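PDB 6RW0: protein angel homolog 2 from Homo sapiens, which removes 2',3'-cyclic phosphates as a phosphatase of the CCR4 deadenylase family and probably binds the 3'-untranslated regions of mRNA. Local coordinates for residues Leu60-Leu65 and Leu80-Arg85; His74-Val79 and Pro410-Ser415; Met130-Lys135 and Asp167-Gly172; Ala192-Leu197 and Gly235-Val240. All blocks are in the same frame, centred on the assembly; numbering follows the deposited sequence.

In the fold
Contacts 1 and 2 share one side of the chain, centres about 10 Å apart. R85, starting helix 82-96, donates from NH1 to the carbonyl of S415, and L80 packs on P410. Their segments alternate along the chain; contact 2 brings a late loop back onto an early one, and contacts 3 and 4 are nested between its segments. Contacts 3 and 4, centres about 13 Å apart, meet where strands 171-179 and 189-195 pair in one of two large sheets. Contact 3 also reaches the hairpin of strands 124-130 and 137-144 edging the other. A magnesium ion about 5 Å from the side chains of L60 and H195 places contacts 1 and 4 near the metal site, contact 2 further out.

Contact 1: residues Leu60-Leu65 and Leu80-Arg85; sequences LSQDLL and LHWSFR
R85 and Q62 interlock between the first turns of two helices, 62-67 and 82-96, in the endonuclease/exonuclease/phosphatase fold. Turned by a bend at chi3 (-56°), the R85 guanidinium presents the side carrying NE and NH2 to the amide of Q62, and both nitrogens close on the single oxygen OE1. The bond from R85 NH2 to Q62 OE1 is 2.8 Å long, that from R85 NE to Q62 OE1 3.1 Å, and OE1 lies in the guanidinium plane. R85 NH2 also donates to the carbonyl O of L60 at 2.7 Å, approaching from above that carbonyl plane, while NH1 adds a weak bond to the same oxygen. Further acceptors for NH1 are the carbonyls of I59 and S415, which tie the buried charge to the neighbouring loops.

L65 packs against one side of this network. Its CD1 and CG of L60 lie over the same face of the guanidinium, L65 CD1 coming to 3.5 Å from R85 NE, and CD1 also meets CD2 of L80 in an apolar contact. At the start of helix 62-67, S61 is the N-cap: its OG accepts a weak bond from L64 N and is hydrogen-bonded to Q107. With OE1 committed to R85, the other end of the Q62 amide takes the neighbouring acceptor: NE2, which also bonds to E66, donates to the backbone O of L80 at 2.9 Å.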
# COMPACT_ATOMS: atom_id res chain seq x y z
N LEU A 60 11.83 -3.38 1.02
CA LEU A 60 12.57 -4.38 0.24
C LEU A 60 13.11 -5.48 1.15
O LEU A 60 14.06 -5.28 1.92
CB LEU A 60 13.66 -3.76 -0.65
CG LEU A 60 14.52 -4.74 -1.46
CD1 LEU A 60 13.72 -5.66 -2.37
CD2 LEU A 60 15.53 -3.92 -2.27
N SER A 61 12.50 -6.66 1.07
CA SER A 61 12.95 -7.81 1.85
C SER A 61 14.28 -8.31 1.32
O SER A 61 14.46 -8.44 0.11
CB SER A 61 11.88 -8.89 1.73
OG SER A 61 12.40 -10.21 1.83
N GLN A 62 15.22 -8.61 2.23
CA GLN A 62 16.53 -9.09 1.79
C GLN A 62 16.43 -10.39 1.00
O GLN A 62 17.13 -10.56 -0.02
CB GLN A 62 17.47 -9.27 2.98
CG GLN A 62 18.92 -9.48 2.56
CD GLN A 62 19.52 -8.24 1.93
OE1 GLN A 62 19.09 -7.13 2.21
NE2 GLN A 62 20.55 -8.42 1.11
N ASP A 63 15.59 -11.33 1.45
CA ASP A 63 15.43 -12.58 0.72
C ASP A 63 14.93 -12.31 -0.69
O ASP A 63 15.39 -12.94 -1.65
CB ASP A 63 14.42 -13.50 1.41
CG ASP A 63 14.96 -14.19 2.65
OD1 ASP A 63 16.15 -14.02 3.00
OD2 ASP A 63 14.17 -14.91 3.30
N LEU A 64 13.95 -11.41 -0.83
CA LEU A 64 13.42 -11.10 -2.16
C LEU A 64 14.43 -10.35 -3.01
O LEU A 64 14.49 -10.57 -4.23
CB LEU A 64 12.09 -10.36 -2.05
CG LEU A 64 10.99 -11.13 -1.32
CD1 LEU A 64 9.69 -10.31 -1.35
CD2 LEU A 64 10.78 -12.52 -1.90
N LEU A 65 15.25 -9.49 -2.40
CA LEU A 65 16.32 -8.85 -3.14
C LEU A 65 17.26 -9.90 -3.72
O LEU A 65 17.55 -9.90 -4.92
CB LEU A 65 17.06 -7.92 -2.18
CG LEU A 65 18.15 -6.98 -2.68
CD1 LEU A 65 18.52 -6.02 -1.54
CD2 LEU A 65 19.37 -7.73 -3.16
N LEU A 80 23.92 -3.48 -1.06
CA LEU A 80 22.78 -4.39 -1.04
C LEU A 80 22.68 -5.22 0.23
O LEU A 80 21.62 -5.78 0.49
CB LEU A 80 22.82 -5.32 -2.25
CG LEU A 80 22.69 -4.60 -3.60
CD1 LEU A 80 22.90 -5.61 -4.71
CD2 LEU A 80 21.35 -3.93 -3.75
N HIS A 81 23.74 -5.31 1.03
CA HIS A 81 23.70 -6.14 2.23
C HIS A 81 22.73 -5.58 3.26
O HIS A 81 22.62 -4.36 3.44
CB HIS A 81 25.10 -6.22 2.84
CG HIS A 81 26.12 -6.80 1.92
ND1 HIS A 81 26.07 -8.11 1.49
CD2 HIS A 81 27.22 -6.26 1.35
CE1 HIS A 81 27.09 -8.34 0.69
NE2 HIS A 81 27.80 -7.24 0.59
N TRP A 82 22.03 -6.48 3.95
CA TRP A 82 21.09 -6.03 4.98
C TRP A 82 21.81 -5.25 6.08
O TRP A 82 21.22 -4.33 6.66
CB TRP A 82 20.34 -7.22 5.56
CG TRP A 82 19.32 -6.89 6.61
CD1 TRP A 82 19.33 -7.30 7.91
CD2 TRP A 82 18.14 -6.08 6.45
NE1 TRP A 82 18.22 -6.82 8.56
CE2 TRP A 82 17.49 -6.06 7.70
CE3 TRP A 82 17.59 -5.37 5.39
CZ2 TRP A 82 16.30 -5.36 7.90
CZ3 TRP A 82 16.41 -4.69 5.59
CH2 TRP A 82 15.79 -4.68 6.83
N SER A 83 23.06 -5.59 6.38
CA SER A 83 23.82 -4.84 7.38
C SER A 83 24.03 -3.39 6.97
O SER A 83 24.27 -2.53 7.83
CB SER A 83 25.17 -5.52 7.61
OG SER A 83 25.93 -5.55 6.42
N PHE A 84 24.01 -3.11 5.66
CA PHE A 84 24.10 -1.76 5.11
C PHE A 84 22.72 -1.10 5.04
O PHE A 84 22.54 0.06 5.45
CB PHE A 84 24.74 -1.81 3.71
CG PHE A 84 25.03 -0.45 3.13
CD1 PHE A 84 24.05 0.24 2.44
CD2 PHE A 84 26.26 0.13 3.30
CE1 PHE A 84 24.30 1.51 1.93
CE2 PHE A 84 26.52 1.39 2.78
CZ PHE A 84 25.53 2.08 2.10
N ARG A 85 21.73 -1.83 4.55
CA ARG A 85 20.43 -1.23 4.26
C ARG A 85 19.65 -0.90 5.52
O ARG A 85 19.00 0.15 5.60
CB ARG A 85 19.61 -2.15 3.37
CG ARG A 85 20.25 -2.42 2.02
CD ARG A 85 19.26 -2.99 1.01
NE ARG A 85 18.59 -4.21 1.44
CZ ARG A 85 17.28 -4.33 1.68
NH1 ARG A 85 16.45 -3.31 1.58
NH2 ARG A 85 16.79 -5.51 2.04

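Contact 2: residues His74-Val79 and Pro410-Ser415; sequences HCRRPV and PNENNS
V79 has the largest share of the buried surface, setting its branched side chain against the backbone of N411 and E412. Its CG1 lies 3.5 Å from E412 CA and continues along E412 CB, while V79 CB faces the carbonyl O of N411. An alanine in place of V79 would lose both methyls, and the gap opened over E412 CA would probably let the two loops shift against each other. Earlier in the same loop, C75 SG rests 3.8 Å from CD of P410, a proline that follows a cis peptide bond and also touches L80.

The pairing is loop to loop, joining the connection ahead of helix 82-96 to the one that leads into strand 421-428. In the second loop N411 OD1 accepts from N413 N, an Asx turn, and at 2.7 Å from N414 N, which makes it an Asx motif.

The charged pair lies at the exposed margin. E412 has its CG between backbone N and carbonyl carbon (chi1 49°) and is extended beyond it, which carries OE2 to 3.0 Å from R76 NH1 in a salt bridge whose hydrogen bond is weak and bent.

One ordered water spans the loops, donating to V79 O and N411 O and accepting from S415 OG at 2.7 Å.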
# COMPACT_ATOMS: atom_id res chain seq x y z
N HIS A 74 22.35 -2.93 -11.31
CA HIS A 74 22.86 -1.57 -11.41
C HIS A 74 23.46 -1.07 -10.11
O HIS A 74 24.12 -0.02 -10.12
CB HIS A 74 21.71 -0.65 -11.82
CG HIS A 74 20.56 -0.66 -10.86
ND1 HIS A 74 19.64 -1.68 -10.80
CD2 HIS A 74 20.19 0.23 -9.91
CE1 HIS A 74 18.75 -1.42 -9.86
NE2 HIS A 74 19.06 -0.26 -9.30
N CYS A 75 23.26 -1.78 -9.00
CA CYS A 75 23.67 -1.32 -7.68
C CYS A 75 25.10 -1.72 -7.37
O CYS A 75 25.53 -2.82 -7.71
CB CYS A 75 22.77 -1.97 -6.64
SG CYS A 75 21.03 -1.76 -6.94
N ARG A 76 25.83 -0.83 -6.71
CA ARG A 76 27.13 -1.22 -6.17
C ARG A 76 26.92 -2.33 -5.15
O ARG A 76 26.02 -2.25 -4.31
CB ARG A 76 27.82 -0.01 -5.54
CG ARG A 76 28.29 0.98 -6.61
CD ARG A 76 29.05 2.18 -6.03
NE ARG A 76 30.02 1.69 -5.06
CZ ARG A 76 29.91 1.82 -3.75
NH1 ARG A 76 28.89 2.48 -3.20
NH2 ARG A 76 30.84 1.29 -2.97
N ARG A 77 27.74 -3.37 -5.24
CA ARG A 77 27.49 -4.56 -4.43
C ARG A 77 27.39 -4.27 -2.94
O ARG A 77 26.50 -4.84 -2.28
CB ARG A 77 28.58 -5.61 -4.68
CG ARG A 77 28.65 -6.17 -6.08
CD ARG A 77 27.42 -6.97 -6.43
NE ARG A 77 26.47 -6.14 -7.16
CZ ARG A 77 25.25 -6.53 -7.51
NH1 ARG A 77 24.82 -7.74 -7.20
NH2 ARG A 77 24.47 -5.69 -8.18
N PRO A 78 28.25 -3.44 -2.34
CA PRO A 78 28.18 -3.26 -0.88
C PRO A 78 26.87 -2.67 -0.39
O PRO A 78 26.51 -2.89 0.78
CB PRO A 78 29.37 -2.34 -0.57
CG PRO A 78 30.31 -2.54 -1.71
CD PRO A 78 29.45 -2.81 -2.92
N VAL A 79 26.15 -1.94 -1.24
CA VAL A 79 24.94 -1.27 -0.77
C VAL A 79 23.77 -2.23 -0.62
O VAL A 79 22.72 -1.83 -0.10
CB VAL A 79 24.52 -0.05 -1.61
CG1 VAL A 79 25.73 0.86 -1.89
CG2 VAL A 79 23.83 -0.46 -2.89
N PRO A 410 18.01 0.18 -4.91
CA PRO A 410 18.65 0.86 -3.79
C PRO A 410 20.01 1.45 -4.21
O PRO A 410 20.57 1.12 -5.20
CB PRO A 410 18.80 -0.18 -2.68
CG PRO A 410 18.83 -1.47 -3.43
CD PRO A 410 17.98 -1.25 -4.66
N ASN A 411 20.47 2.39 -3.42
CA ASN A 411 21.78 3.04 -3.66
C ASN A 411 22.45 3.23 -2.30
O ASN A 411 21.96 2.75 -1.30
CB ASN A 411 21.61 4.27 -4.54
CG ASN A 411 20.83 5.38 -3.90
OD1 ASN A 411 21.01 5.65 -2.73
ND2 ASN A 411 19.96 6.02 -4.66
N GLU A 412 23.60 3.88 -2.26
CA GLU A 412 24.34 3.98 -0.99
C GLU A 412 23.57 4.84 0.01
O GLU A 412 23.93 4.80 1.15
CB GLU A 412 25.77 4.46 -1.21
CG GLU A 412 25.90 5.66 -2.09
CD GLU A 412 27.28 5.71 -2.71
OE1 GLU A 412 28.11 6.35 -2.12
OE2 GLU A 412 27.49 5.04 -3.75
N ASN A 413 22.58 5.62 -0.42
CA ASN A 413 21.81 6.51 0.49
C ASN A 413 20.32 6.10 0.67
O ASN A 413 19.80 6.29 1.76
CB ASN A 413 22.01 7.94 0.00
CG ASN A 413 23.49 8.32 -0.03
OD1 ASN A 413 24.04 8.69 -1.06
ND2 ASN A 413 24.14 8.21 1.11
N ASN A 414 19.64 5.61 -0.36
CA ASN A 414 18.22 5.19 -0.31
C ASN A 414 18.26 3.67 -0.36
O ASN A 414 18.58 3.16 -1.38
CB ASN A 414 17.43 5.76 -1.48
CG ASN A 414 17.61 7.26 -1.61
OD1 ASN A 414 18.20 7.71 -2.59
ND2 ASN A 414 17.06 8.00 -0.67
N SER A 415 17.88 2.99 0.71
CA SER A 415 18.19 1.57 0.85
C SER A 415 17.02 0.64 0.55
O SER A 415 17.08 -0.54 0.89
CB SER A 415 18.82 1.27 2.21
OG SER A 415 20.18 1.70 2.21
O HOH W 1 21.21 0.47 0.05

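Contact 3: residues Met130-Lys135 and Asp167-Gly172; sequences MRTGRK and DRDNVG
D169 and T132 carry a polar, partly buried contact that docks a hairpin turn at the edge of one sheet onto the loop leading into strand 171-179 of the other. The backbones are joined by T132 N donating to D169 O at 3.2 Å, on a lone pair of that carbonyl. The aspartate's two oxygens then divide the turn between them. T132 OG1 donates to D169 OD1 at 2.8 Å, and K135 NZ forms a salt bridge to D169 OD2 at 2.6 Å, meeting the anti lone pair; a water bridges OD2 to R134 N. An asparagine at D169 would probably leave the ammonium of K135 without its counter-charge, and the lysine would then be likely to swing away from the loop.

T132 to K135 form a type II' beta turn, which links strands 124-130 and 137-144. G133 occupies its positive-phi corner, where a beta carbon would clash with D169 OD2. R131 lays its aliphatic chain over the aspartate's carbonyl, with CB 3.3 Å from D169 O, and bends at chi3 (-73°) toward D137, to which NH1 is salt-bridged. CG of K135 covers one face of this guanidinium. Deeper in, V171 CG1 packs 3.5 Å from M130 O and runs along R131 CA. Another water, donating to both T132 OG1 and N170 O, closes the side of the turn nearer the strand.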
# COMPACT_ATOMS: atom_id res chain seq x y z
N MET A 130 2.38 -11.67 8.30
CA MET A 130 3.26 -12.28 7.32
C MET A 130 2.44 -12.91 6.20
O MET A 130 1.34 -13.43 6.43
CB MET A 130 4.08 -13.38 7.99
CG MET A 130 5.24 -13.91 7.18
SD MET A 130 6.15 -15.12 8.17
CE MET A 130 4.90 -16.34 8.54
N ARG A 131 2.98 -12.87 4.98
CA ARG A 131 2.41 -13.64 3.88
C ARG A 131 2.37 -15.11 4.27
O ARG A 131 3.16 -15.58 5.10
CB ARG A 131 3.22 -13.45 2.60
CG ARG A 131 2.99 -12.09 1.95
CD ARG A 131 3.32 -12.14 0.46
NE ARG A 131 4.76 -12.21 0.22
CZ ARG A 131 5.31 -12.50 -0.95
NH1 ARG A 131 6.63 -12.50 -1.07
NH2 ARG A 131 4.55 -12.80 -2.00
N THR A 132 1.42 -15.84 3.68
CA THR A 132 1.16 -17.23 4.02
C THR A 132 2.09 -18.15 3.22
O THR A 132 2.98 -17.70 2.50
CB THR A 132 -0.33 -17.51 3.84
OG1 THR A 132 -0.75 -17.18 2.51
CG2 THR A 132 -1.15 -16.67 4.81
N GLY A 133 1.94 -19.45 3.39
CA GLY A 133 2.86 -20.26 2.58
C GLY A 133 4.34 -20.08 2.89
O GLY A 133 4.74 -19.80 4.02
N ARG A 134 5.19 -20.25 1.86
CA ARG A 134 6.65 -20.26 2.04
C ARG A 134 7.27 -18.87 1.96
O ARG A 134 8.50 -18.75 1.87
CB ARG A 134 7.30 -21.17 1.00
CG ARG A 134 6.94 -22.62 1.18
CD ARG A 134 7.65 -23.52 0.19
NE ARG A 134 7.28 -24.92 0.37
CZ ARG A 134 7.82 -25.73 1.27
NH1 ARG A 134 8.77 -25.28 2.08
NH2 ARG A 134 7.41 -26.99 1.36
N LYS A 135 6.47 -17.86 2.00
CA LYS A 135 6.92 -16.51 1.74
C LYS A 135 7.55 -15.95 3.02
O LYS A 135 7.13 -16.30 4.13
CB LYS A 135 5.74 -15.67 1.32
CG LYS A 135 5.03 -16.18 0.07
CD LYS A 135 5.96 -16.31 -1.14
CE LYS A 135 5.20 -16.78 -2.38
NZ LYS A 135 4.56 -18.11 -2.10
N ASP A 167 -5.06 -18.45 -5.03
CA ASP A 167 -3.97 -19.36 -4.71
C ASP A 167 -2.67 -18.66 -4.36
O ASP A 167 -1.62 -19.32 -4.28
CB ASP A 167 -3.75 -20.36 -5.86
CG ASP A 167 -3.38 -19.70 -7.18
OD1 ASP A 167 -3.12 -18.49 -7.21
OD2 ASP A 167 -3.36 -20.41 -8.21
N ARG A 168 -2.70 -17.35 -4.13
CA ARG A 168 -1.49 -16.57 -3.86
C ARG A 168 -1.43 -16.14 -2.40
O ARG A 168 -2.46 -16.00 -1.72
CB ARG A 168 -1.45 -15.35 -4.78
CG ARG A 168 -1.46 -15.69 -6.29
CD ARG A 168 -0.33 -16.61 -6.64
NE ARG A 168 0.31 -16.36 -7.93
CZ ARG A 168 -0.18 -16.77 -9.10
NH1 ARG A 168 -1.33 -17.43 -9.15
NH2 ARG A 168 0.49 -16.53 -10.22
N ASP A 169 -0.20 -15.92 -1.91
CA ASP A 169 0.07 -15.79 -0.48
C ASP A 169 -0.00 -14.37 0.07
O ASP A 169 0.30 -14.15 1.25
CB ASP A 169 1.41 -16.44 -0.15
CG ASP A 169 1.35 -17.95 -0.25
OD1 ASP A 169 0.42 -18.55 0.36
OD2 ASP A 169 2.21 -18.53 -0.95
N ASN A 170 -0.49 -13.42 -0.71
CA ASN A 170 -0.50 -12.03 -0.26
C ASN A 170 -1.48 -11.82 0.89
O ASN A 170 -2.42 -12.59 1.12
CB ASN A 170 -0.84 -11.13 -1.44
CG ASN A 170 0.09 -11.34 -2.60
OD1 ASN A 170 -0.18 -12.15 -3.49
ND2 ASN A 170 1.24 -10.66 -2.57
N VAL A 171 -1.24 -10.72 1.61
CA VAL A 171 -1.99 -10.40 2.81
C VAL A 171 -2.27 -8.91 2.92
O VAL A 171 -1.72 -8.08 2.19
CB VAL A 171 -1.27 -10.87 4.10
CG1 VAL A 171 -1.12 -12.39 4.14
CG2 VAL A 171 0.11 -10.19 4.23
N GLY A 172 -3.14 -8.59 3.88
CA GLY A 172 -3.37 -7.22 4.30
C GLY A 172 -3.54 -7.18 5.81
O GLY A 172 -3.61 -8.22 6.48
O HOH W 2 2.02 -13.61 -3.81
O HOH W 3 -2.75 -15.13 2.28
O HOH W 4 4.05 -20.41 -0.72

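Contact 4: residues Ala192-Leu197 and Gly235-Val240; sequences ANTHLL and GDFNSV
A beta-alpha-beta crossover brings H195 and D236 side by side at the carboxy-terminal ends of the parallel strands 189-195 and 231-236, with helix 203-220 making the connection. D236 N donates to T194 O at 3.2 Å, and L196 N to D236 O at 3.0 Å, nearly along the C=O axis. G235 sits against T194, its CA 3.2 Å from T194 O, where a beta carbon would collide with that oxygen.

On the face bearing H195 and D236, both side chains extend with CG anti to the backbone N (D236 chi1 180°). The imidazole and the carboxylate run the same way, their planes 21° apart; although H195 NE2 is 3.3 Å from D236 OD2, the angle is too poor for a hydrogen bond. OD2 is instead bonded to N58, while OD1 accepts from N238 N in an Asx turn just past the end of the strand. N238 points its amide across to the segment that continues strand 189-195, and ND2 donates to L196 O at 2.9 Å. One water links ND2 with H195 NE2.

On the other side, the ring of F237 packs against T194 and L196: CG2 of T194 lies over one face, offset toward the rim, and L196 CD1 touches F237 CD2 at 3.8 Å. T194 OG1 is hydrogen-bonded to V171 O of the adjacent strand 171-179.

The H195 side chain ends about 5 Å from a bound magnesium ion, consistent with the strand-end metal centre of the DNase I-like endonuclease/exonuclease/phosphatase fold.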
# COMPACT_ATOMS: atom_id res chain seq x y z
N ALA A 192 -5.37 0.81 7.08
CA ALA A 192 -5.23 -0.42 6.32
C ALA A 192 -3.93 -0.40 5.55
O ALA A 192 -3.44 0.66 5.15
CB ALA A 192 -6.40 -0.60 5.37
N ASN A 193 -3.35 -1.59 5.35
CA ASN A 193 -2.09 -1.76 4.65
C ASN A 193 -2.13 -3.08 3.90
O ASN A 193 -2.67 -4.07 4.40
CB ASN A 193 -0.97 -1.75 5.70
CG ASN A 193 0.43 -1.84 5.11
OD1 ASN A 193 0.64 -1.58 3.93
ND2 ASN A 193 1.40 -2.17 5.95
N THR A 194 -1.58 -3.09 2.69
CA THR A 194 -1.51 -4.32 1.92
C THR A 194 -0.35 -4.26 0.95
O THR A 194 0.24 -3.20 0.70
CB THR A 194 -2.83 -4.60 1.19
OG1 THR A 194 -2.85 -5.95 0.70
CG2 THR A 194 -3.03 -3.68 -0.01
N HIS A 195 -0.06 -5.42 0.37
CA HIS A 195 0.90 -5.57 -0.72
C HIS A 195 0.24 -6.58 -1.66
O HIS A 195 0.18 -7.78 -1.36
CB HIS A 195 2.24 -6.05 -0.20
CG HIS A 195 3.33 -6.03 -1.22
ND1 HIS A 195 4.63 -6.41 -0.92
CD2 HIS A 195 3.32 -5.69 -2.53
CE1 HIS A 195 5.37 -6.31 -2.01
NE2 HIS A 195 4.61 -5.86 -3.00
N LEU A 196 -0.32 -6.09 -2.77
CA LEU A 196 -1.04 -6.95 -3.69
C LEU A 196 -0.08 -7.75 -4.58
O LEU A 196 1.08 -7.39 -4.77
CB LEU A 196 -1.97 -6.14 -4.59
CG LEU A 196 -3.07 -5.32 -3.90
CD1 LEU A 196 -4.01 -4.73 -4.95
CD2 LEU A 196 -3.84 -6.15 -2.89
N LEU A 197 -0.60 -8.85 -5.12
CA LEU A 197 0.13 -9.71 -6.05
C LEU A 197 0.86 -8.90 -7.11
O LEU A 197 0.28 -8.03 -7.76
CB LEU A 197 -0.89 -10.62 -6.74
CG LEU A 197 -0.33 -11.58 -7.78
CD1 LEU A 197 0.62 -12.55 -7.10
CD2 LEU A 197 -1.44 -12.31 -8.47
N GLY A 235 -0.38 1.24 0.80
CA GLY A 235 0.30 0.01 0.42
C GLY A 235 0.93 0.07 -0.95
O GLY A 235 0.93 1.09 -1.64
N ASP A 236 1.46 -1.09 -1.33
CA ASP A 236 2.01 -1.36 -2.65
C ASP A 236 0.94 -2.16 -3.38
O ASP A 236 0.69 -3.33 -3.07
CB ASP A 236 3.32 -2.12 -2.52
CG ASP A 236 3.95 -2.44 -3.86
OD1 ASP A 236 3.24 -2.39 -4.89
OD2 ASP A 236 5.16 -2.77 -3.90
N PHE A 237 0.25 -1.50 -4.31
CA PHE A 237 -0.86 -2.08 -5.04
C PHE A 237 -0.43 -2.70 -6.36
O PHE A 237 -1.26 -3.30 -7.06
CB PHE A 237 -1.98 -1.04 -5.25
CG PHE A 237 -2.68 -0.65 -3.97
CD1 PHE A 237 -2.07 0.20 -3.06
CD2 PHE A 237 -3.92 -1.17 -3.66
CE1 PHE A 237 -2.67 0.52 -1.87
CE2 PHE A 237 -4.54 -0.84 -2.47
CZ PHE A 237 -3.92 0.00 -1.57
N ASN A 238 0.85 -2.58 -6.71
CA ASN A 238 1.38 -3.13 -7.96
C ASN A 238 0.50 -2.75 -9.14
O ASN A 238 0.29 -3.52 -10.08
CB ASN A 238 1.60 -4.63 -7.85
CG ASN A 238 2.97 -4.97 -7.29
OD1 ASN A 238 3.98 -4.43 -7.73
ND2 ASN A 238 3.01 -5.85 -6.32
N SER A 239 -0.01 -1.52 -9.10
CA SER A 239 -0.90 -1.00 -10.12
C SER A 239 -0.58 0.48 -10.26
O SER A 239 -0.27 1.14 -9.26
CB SER A 239 -2.36 -1.13 -9.70
OG SER A 239 -2.71 -2.49 -9.47
N VAL A 240 -0.69 0.99 -11.48
CA VAL A 240 -0.22 2.34 -11.78
C VAL A 240 -1.34 3.37 -11.85
O VAL A 240 -2.53 3.01 -11.98
CB VAL A 240 0.62 2.37 -13.07
CG1 VAL A 240 1.76 1.35 -13.00
CG2 VAL A 240 -0.25 2.15 -14.27
O HOH W 5 5.69 -6.81 -5.50